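Side-chain contacts in CaaX farnesyltransferase beta subunit Ram1 (PDB 4L9P), which probably catalyses, together with its alpha subunit, transfer of a farnesyl group from farnesyl diphosphate to the cysteine of C-terminal CaaX motifs, using a zinc ion: residues D168-R171 with F172-R175; S87-T90 with T91-S95; A146-A149 with S150-W153. All blocks are in the same frame, centred on the assembly; numbering follows the deposited sequence.

In the fold
From the N-terminal side the chain first reaches contact 2, which opens helix 89-105 against the alpha subunit Ram2. Past helix 126-135 comes contact 3, where a 3-10 turn closes the loop into helix 151-164 and brings Trp153 to the farnesyl-analogue pocket. That helix runs to residue 164; contact 1 then closes the next loop, from helix 151-164 into helix 173-183. The three contacts follow in series, and none nests in or crosses another. Contacts 1 and 3 belong to the alpha-alpha toroid, their centres 20 Å apart; contacts 1 and 2 are on opposite sides of the chain's centre, 46 Å between centres. All three reach Ram2.

Contact 1 (D168-R171 with F172-R175); sequences DVTR and FRER
Thr170 and Arg173 run alongside each other in the same direction, with the threonine methyl set over the middle of one guanidinium face, CG2 3.7 Å from Arg173 CZ. The arginine chain is extended from CG to NE and runs past the carbonyl of Thr170, its CG 3.2 Å from Thr170 O; beyond the contact, NE goes on to the backbone oxygen of Val213. On the other branch of Thr170, OG1 donates to the syn lone pair of Asp168 OD1, 2.6 Å away. Thr170 N reaches the same oxygen from above the carboxylate plane, and this bond makes an Asx turn; the hydroxyl is a second donor to OD1.

Arg171 runs alongside Phe172, but its guanidinium plane stands 82° from the ring. Its CG sits between backbone N and carbonyl carbon (chi1 62°), which leaves it 4.1 Å from Phe172 CD2, while NH2 bonds to Tyr134 OH. The phenyl ring meets Val169 O at its edge, in plane, and CD2 packs 4.2 Å from Val169 CB. Both apolar residues rest on helix 151-164, and Phe172 also touches Leu44 of the alpha subunit. Backbone bonds from Phe172 N to Val169 O and from Arg173 N to Thr170 O close the 3-10 turn that leads into helix 173-183 of the alpha-alpha toroid.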
loop_
_atom_site.group_PDB
_atom_site.type_symbol
_atom_site.label_atom_id
_atom_site.label_comp_id
_atom_site.label_asym_id
_atom_site.label_seq_id
_atom_site.Cartn_x
_atom_site.Cartn_y
_atom_site.Cartn_z
ATOM N N ASP B 168 21.504 11.322 -14.775
ATOM C CA ASP B 168 20.734 11.643 -15.967
ATOM C C ASP B 168 20.438 10.284 -16.597
ATOM O O ASP B 168 21.356 9.601 -16.958
ATOM C CB ASP B 168 21.624 12.470 -16.920
ATOM C CG ASP B 168 20.990 12.743 -18.243
ATOM O OD1 ASP B 168 19.907 12.255 -18.571
ATOM O OD2 ASP B 168 21.630 13.469 -19.012
ATOM N N VAL B 169 19.170 9.869 -16.689
ATOM C CA VAL B 169 18.853 8.546 -17.231
ATOM C C VAL B 169 18.420 8.608 -18.715
ATOM O O VAL B 169 17.904 7.618 -19.244
ATOM C CB VAL B 169 17.786 7.804 -16.397
ATOM C CG1 VAL B 169 18.307 7.575 -14.951
ATOM C CG2 VAL B 169 16.474 8.573 -16.374
ATOM N N THR B 170 18.638 9.756 -19.363
ATOM C CA THR B 170 18.389 9.925 -20.809
ATOM C C THR B 170 19.031 8.813 -21.612
ATOM O O THR B 170 18.492 8.383 -22.614
ATOM C CB THR B 170 18.987 11.285 -21.324
ATOM O OG1 THR B 170 18.316 12.325 -20.635
ATOM C CG2 THR B 170 18.752 11.461 -22.811
ATOM N N ARG B 171 20.224 8.381 -21.219
ATOM C CA ARG B 171 20.930 7.403 -22.028
ATOM C C ARG B 171 20.249 6.068 -22.045
ATOM O O ARG B 171 20.612 5.251 -22.857
ATOM C CB ARG B 171 22.372 7.231 -21.584
ATOM C CG ARG B 171 22.499 6.704 -20.128
ATOM C CD ARG B 171 23.995 6.702 -19.777
ATOM N NE ARG B 171 24.235 6.530 -18.348
ATOM C CZ ARG B 171 25.448 6.515 -17.798
ATOM N NH1 ARG B 171 26.543 6.669 -18.569
ATOM N NH2 ARG B 171 25.583 6.357 -16.482
ATOM N N PHE B 172 19.245 5.848 -21.182
ATOM C CA PHE B 172 18.487 4.593 -21.196
ATOM C C PHE B 172 17.289 4.614 -22.156
ATOM O O PHE B 172 16.566 3.607 -22.205
ATOM C CB PHE B 172 17.983 4.227 -19.785
ATOM C CG PHE B 172 19.090 3.688 -18.904
ATOM C CD1 PHE B 172 19.530 2.366 -19.021
ATOM C CD2 PHE B 172 19.728 4.487 -17.989
ATOM C CE1 PHE B 172 20.552 1.852 -18.203
ATOM C CE2 PHE B 172 20.767 3.978 -17.201
ATOM C CZ PHE B 172 21.192 2.686 -17.309
ATOM N N ARG B 173 17.065 5.721 -22.887
ATOM C CA ARG B 173 15.860 5.786 -23.745
ATOM C C ARG B 173 15.730 4.589 -24.684
ATOM O O ARG B 173 14.676 3.940 -24.736
ATOM C CB ARG B 173 15.808 7.049 -24.597
ATOM C CG ARG B 173 15.529 8.258 -23.838
ATOM C CD ARG B 173 15.677 9.504 -24.760
ATOM N NE ARG B 173 15.344 10.661 -23.947
ATOM C CZ ARG B 173 15.439 11.888 -24.366
ATOM N NH1 ARG B 173 15.901 12.112 -25.610
ATOM N NH2 ARG B 173 15.081 12.853 -23.531
ATOM N N GLU B 174 16.793 4.287 -25.412
ATOM C CA GLU B 174 16.682 3.196 -26.370
ATOM C C GLU B 174 16.422 1.847 -25.739
ATOM O O GLU B 174 15.628 1.042 -26.267
ATOM C CB GLU B 174 17.929 3.138 -27.267
ATOM C CG GLU B 174 17.972 4.312 -28.202
ATOM C CD GLU B 174 19.125 4.250 -29.243
ATOM O OE1 GLU B 174 19.865 3.213 -29.358
ATOM O OE2 GLU B 174 19.295 5.282 -29.944
ATOM N N ARG B 175 17.085 1.565 -24.620
ATOM C CA ARG B 175 16.883 0.267 -23.980
ATOM C C ARG B 175 15.502 0.196 -23.336
ATOM O O ARG B 175 14.917 -0.869 -23.297
ATOM C CB ARG B 175 17.961 0.012 -22.957
ATOM C CG ARG B 175 19.329 -0.076 -23.617
ATOM C CD ARG B 175 20.398 -0.439 -22.603
ATOM N NE ARG B 175 20.237 -1.838 -22.213
ATOM C CZ ARG B 175 20.908 -2.418 -21.210
ATOM N NH1 ARG B 175 21.778 -1.710 -20.476
ATOM N NH2 ARG B 175 20.672 -3.697 -20.904
HETATM O O HOH W 1 19.565 3.142 -24.144
HETATM O O HOH W 2 19.253 5.850 -25.863
#

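Contact 2 (S87-T90 with T91-S95); sequences STET and TELQS
Residues 88 to 95 wind into the first turns of helix 89-105, where Thr88 O accepts from Glu92 N at 3.0 Å. The same i to i+4 pattern continues from Leu93 N to Glu89 O and from Gln94 N to Thr90 O.

Thr91 turns its hydroxyl back toward the start of the helix. With OG1 between backbone N and carbonyl carbon (chi1 58°), it accepts from Thr88 N at 3.0 Å. Thr88 is the N-cap residue, and this reach of the third helical residue back to the N-cap amide is the return half of a capping box. Thr88's own OG1 is bonded to Asp193 and Arg195 of the alpha subunit, and Thr90 OG1 also bonds to Asp193 of that subunit, so this helix start faces the subunit interface.

Around the cap, one water joins Thr91 OG1 to Ser87 OG, at 2.8 Å from each. A second water lies between Ser87 OG and Glu92 OE2. Glu92, its chain extended beyond CG, runs back along the cap, with CG 3.4 Å from Thr88 O, and so brings the carboxylate there. Glu89 and Leu93, one turn apart, run alongside each other, touching through Glu89 CG and Leu93 CD1 at 4.0 Å. Gln94 lays its CB 3.4 Å from Thr90 O, and its chain, bent at chi2, sends the amide away from this turn to Glu353.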
loop_
_atom_site.group_PDB
_atom_site.type_symbol
_atom_site.label_atom_id
_atom_site.label_comp_id
_atom_site.label_asym_id
_atom_site.label_seq_id
_atom_site.Cartn_x
_atom_site.Cartn_y
_atom_site.Cartn_z
ATOM N N SER B 87 4.194 -12.146 26.708
ATOM C CA SER B 87 4.940 -12.376 25.469
ATOM C C SER B 87 4.061 -13.134 24.464
ATOM O O SER B 87 3.461 -14.178 24.811
ATOM C CB SER B 87 6.160 -13.243 25.771
ATOM O OG SER B 87 6.894 -13.465 24.582
ATOM N N THR B 88 3.943 -12.600 23.234
ATOM C CA THR B 88 3.339 -13.329 22.128
ATOM C C THR B 88 4.232 -13.224 20.897
ATOM O O THR B 88 5.267 -12.531 20.942
ATOM C CB THR B 88 1.962 -12.764 21.751
ATOM O OG1 THR B 88 2.099 -11.401 21.326
ATOM C CG2 THR B 88 0.940 -12.868 22.912
ATOM N N GLU B 89 3.890 -13.882 19.792
ATOM C CA GLU B 89 4.755 -13.833 18.637
ATOM C C GLU B 89 4.980 -12.388 18.178
ATOM O O GLU B 89 6.077 -12.029 17.767
ATOM C CB GLU B 89 4.152 -14.654 17.496
ATOM C CG GLU B 89 4.974 -14.606 16.219
ATOM C CD GLU B 89 4.441 -15.482 15.090
ATOM O OE1 GLU B 89 3.284 -15.298 14.611
ATOM O OE2 GLU B 89 5.198 -16.377 14.657
ATOM N N THR B 90 3.944 -11.562 18.287
ATOM C CA THR B 90 4.083 -10.144 17.908
ATOM C C THR B 90 5.192 -9.475 18.713
ATOM O O THR B 90 6.018 -8.761 18.122
ATOM C CB THR B 90 2.726 -9.367 18.154
ATOM O OG1 THR B 90 1.758 -9.880 17.239
ATOM C CG2 THR B 90 2.863 -7.875 17.923
ATOM N N THR B 91 5.213 -9.668 20.047
ATOM C CA THR B 91 6.239 -8.987 20.828
ATOM C C THR B 91 7.585 -9.610 20.623
ATOM O O THR B 91 8.587 -8.876 20.730
ATOM C CB THR B 91 5.905 -8.887 22.308
ATOM O OG1 THR B 91 5.703 -10.200 22.836
ATOM C CG2 THR B 91 4.638 -8.038 22.491
ATOM N N GLU B 92 7.667 -10.903 20.321
ATOM C CA GLU B 92 8.979 -11.512 20.052
ATOM C C GLU B 92 9.587 -10.892 18.815
ATOM O O GLU B 92 10.775 -10.518 18.809
ATOM C CB GLU B 92 8.823 -13.007 19.823
ATOM C CG GLU B 92 8.471 -13.793 21.034
ATOM C CD GLU B 92 8.226 -15.260 20.626
ATOM O OE1 GLU B 92 9.172 -15.881 20.072
ATOM O OE2 GLU B 92 7.091 -15.775 20.784
ATOM N N LEU B 93 8.791 -10.744 17.749
ATOM C CA LEU B 93 9.330 -10.175 16.518
ATOM C C LEU B 93 9.634 -8.692 16.665
ATOM O O LEU B 93 10.659 -8.202 16.157
ATOM C CB LEU B 93 8.337 -10.363 15.386
ATOM C CG LEU B 93 8.166 -11.790 14.928
ATOM C CD1 LEU B 93 6.896 -11.882 14.041
ATOM C CD2 LEU B 93 9.392 -12.265 14.190
ATOM N N GLN B 94 8.813 -7.984 17.428
ATOM C CA GLN B 94 9.064 -6.548 17.659
ATOM C C GLN B 94 10.365 -6.356 18.457
ATOM O O GLN B 94 11.182 -5.520 18.078
ATOM C CB GLN B 94 7.838 -5.950 18.347
ATOM C CG GLN B 94 7.976 -4.464 18.718
ATOM C CD GLN B 94 8.260 -3.569 17.524
ATOM O OE1 GLN B 94 7.828 -3.823 16.396
ATOM N NE2 GLN B 94 9.070 -2.539 17.764
ATOM N N SER B 95 10.542 -7.137 19.498
ATOM C CA SER B 95 11.746 -7.057 20.314
ATOM C C SER B 95 12.981 -7.417 19.534
ATOM O O SER B 95 14.013 -6.740 19.643
ATOM C CB SER B 95 11.584 -7.990 21.505
ATOM O OG SER B 95 10.749 -7.343 22.434
HETATM O O HOH W 3 8.203 -11.095 23.757
HETATM O O HOH W 4 5.793 -15.583 22.819
#

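Contact 3 (A146-A149 with S150-W153); sequences ALDA and SRPW. With EDO (1,2-ethanediol), chain G.
Leu147 and Ser150 meet in the 3-10 turn that enters helix 151-164 of the alpha-alpha toroid, a bond from Ser150 N to Leu147 O (2.8 Å) closing it. This is the tight part, with Ser150 CB only 3.5 Å from Leu147 O; Leu147 CD2 lies more loosely, 4.3 Å from Ser150 CB. Ala149 O faces Pro152 CD. Beyond them Trp153 lies in the pocket, touching the farnesyl analogue and the bound peptide, its ring against Trp157.

On the other side direct contact gives way to water and the alpha subunit. Asp148 OD1 and Arg151 NH1 stay 5.3 Å apart, bridged by one water that accepts from NH1 in plane at the guanidinium edge. The chief partners of both residues are in the alpha subunit: Tyr49 and Tyr53 hydroxyls for the carboxylate, the backbone oxygens of Ala45 and Leu44 for the arginine, whose bend at chi3 (57°) turns the guanidinium to them. A 1,2-ethanediol, probably from the crystallisation liquor, donates from O2 to Asp148 OD2 at 2.6 Å. Near the turn's start, a further water lies 3.0 Å from Ala146 O, to which it donates, and 2.5 Å from Ser150 OG.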
loop_
_atom_site.group_PDB
_atom_site.type_symbol
_atom_site.label_atom_id
_atom_site.label_comp_id
_atom_site.label_asym_id
_atom_site.label_seq_id
_atom_site.Cartn_x
_atom_site.Cartn_y
_atom_site.Cartn_z
ATOM N N ALA B 146 10.804 -16.056 -10.841
ATOM C CA ALA B 146 9.581 -15.495 -10.233
ATOM C C ALA B 146 9.426 -14.012 -10.477
ATOM O O ALA B 146 8.332 -13.454 -10.289
ATOM C CB ALA B 146 9.565 -15.767 -8.727
ATOM N N LEU B 147 10.503 -13.353 -10.890
ATOM C CA LEU B 147 10.398 -11.921 -11.230
ATOM C C LEU B 147 9.938 -11.689 -12.667
ATOM O O LEU B 147 9.810 -10.552 -13.092
ATOM C CB LEU B 147 11.721 -11.179 -11.040
ATOM C CG LEU B 147 12.222 -11.095 -9.591
ATOM C CD1 LEU B 147 13.622 -10.467 -9.453
ATOM C CD2 LEU B 147 11.253 -10.296 -8.778
ATOM N N ASP B 148 9.609 -12.750 -13.412
ATOM C CA ASP B 148 9.207 -12.575 -14.811
ATOM C C ASP B 148 8.074 -11.578 -14.964
ATOM O O ASP B 148 8.103 -10.722 -15.855
ATOM C CB ASP B 148 8.757 -13.945 -15.346
ATOM C CG ASP B 148 8.748 -14.017 -16.853
ATOM O OD1 ASP B 148 9.394 -13.164 -17.495
ATOM O OD2 ASP B 148 8.130 -14.974 -17.371
ATOM N N ALA B 149 7.050 -11.689 -14.126
ATOM C CA ALA B 149 5.899 -10.779 -14.247
ATOM C C ALA B 149 6.232 -9.352 -13.802
ATOM O O ALA B 149 5.489 -8.398 -14.129
ATOM C CB ALA B 149 4.693 -11.346 -13.454
ATOM N N SER B 150 7.346 -9.212 -13.076
ATOM C CA SER B 150 7.760 -7.939 -12.453
ATOM C C SER B 150 8.869 -7.195 -13.220
ATOM O O SER B 150 9.422 -6.219 -12.700
ATOM C CB SER B 150 8.308 -8.174 -11.052
ATOM O OG SER B 150 7.256 -8.536 -10.224
ATOM N N ARG B 151 9.233 -7.649 -14.421
ATOM C CA ARG B 151 10.341 -7.022 -15.146
ATOM C C ARG B 151 10.115 -5.509 -15.338
ATOM O O ARG B 151 11.028 -4.734 -15.152
ATOM C CB ARG B 151 10.675 -7.752 -16.428
ATOM C CG ARG B 151 11.473 -9.030 -16.095
ATOM C CD ARG B 151 11.937 -9.763 -17.363
ATOM N NE ARG B 151 12.734 -8.841 -18.189
ATOM C CZ ARG B 151 12.489 -8.522 -19.445
ATOM N NH1 ARG B 151 11.491 -9.107 -20.114
ATOM N NH2 ARG B 151 13.306 -7.660 -20.051
ATOM N N PRO B 152 8.893 -5.071 -15.672
ATOM C CA PRO B 152 8.745 -3.592 -15.780
ATOM C C PRO B 152 8.975 -2.883 -14.478
ATOM O O PRO B 152 9.565 -1.767 -14.499
ATOM C CB PRO B 152 7.308 -3.411 -16.288
ATOM C CG PRO B 152 7.077 -4.727 -17.094
ATOM C CD PRO B 152 7.736 -5.813 -16.229
ATOM N N TRP B 153 8.532 -3.497 -13.366
ATOM C CA TRP B 153 8.871 -2.921 -12.064
ATOM C C TRP B 153 10.372 -2.794 -11.853
ATOM O O TRP B 153 10.850 -1.791 -11.293
ATOM C CB TRP B 153 8.323 -3.737 -10.915
ATOM C CG TRP B 153 6.888 -3.536 -10.595
ATOM C CD1 TRP B 153 5.933 -4.514 -10.516
ATOM C CD2 TRP B 153 6.264 -2.327 -10.148
ATOM N NE1 TRP B 153 4.748 -3.969 -10.089
ATOM C CE2 TRP B 153 4.913 -2.624 -9.865
ATOM C CE3 TRP B 153 6.720 -1.026 -9.927
ATOM C CZ2 TRP B 153 4.011 -1.685 -9.384
ATOM C CZ3 TRP B 153 5.791 -0.065 -9.459
ATOM C CH2 TRP B 153 4.477 -0.420 -9.188
HETATM C C1 EDO G . 9.550 -16.467 -21.198
HETATM O O1 EDO G . 8.624 -16.674 -22.260
HETATM C C2 EDO G . 9.183 -15.241 -20.405
HETATM O O2 EDO G . 7.827 -15.294 -19.923
HETATM O O HOH W 5 6.773 -10.942 -10.162
HETATM O O HOH W 6 9.180 -10.666 -18.815
HETATM O O HOH W 7 5.727 -5.262 -13.690
#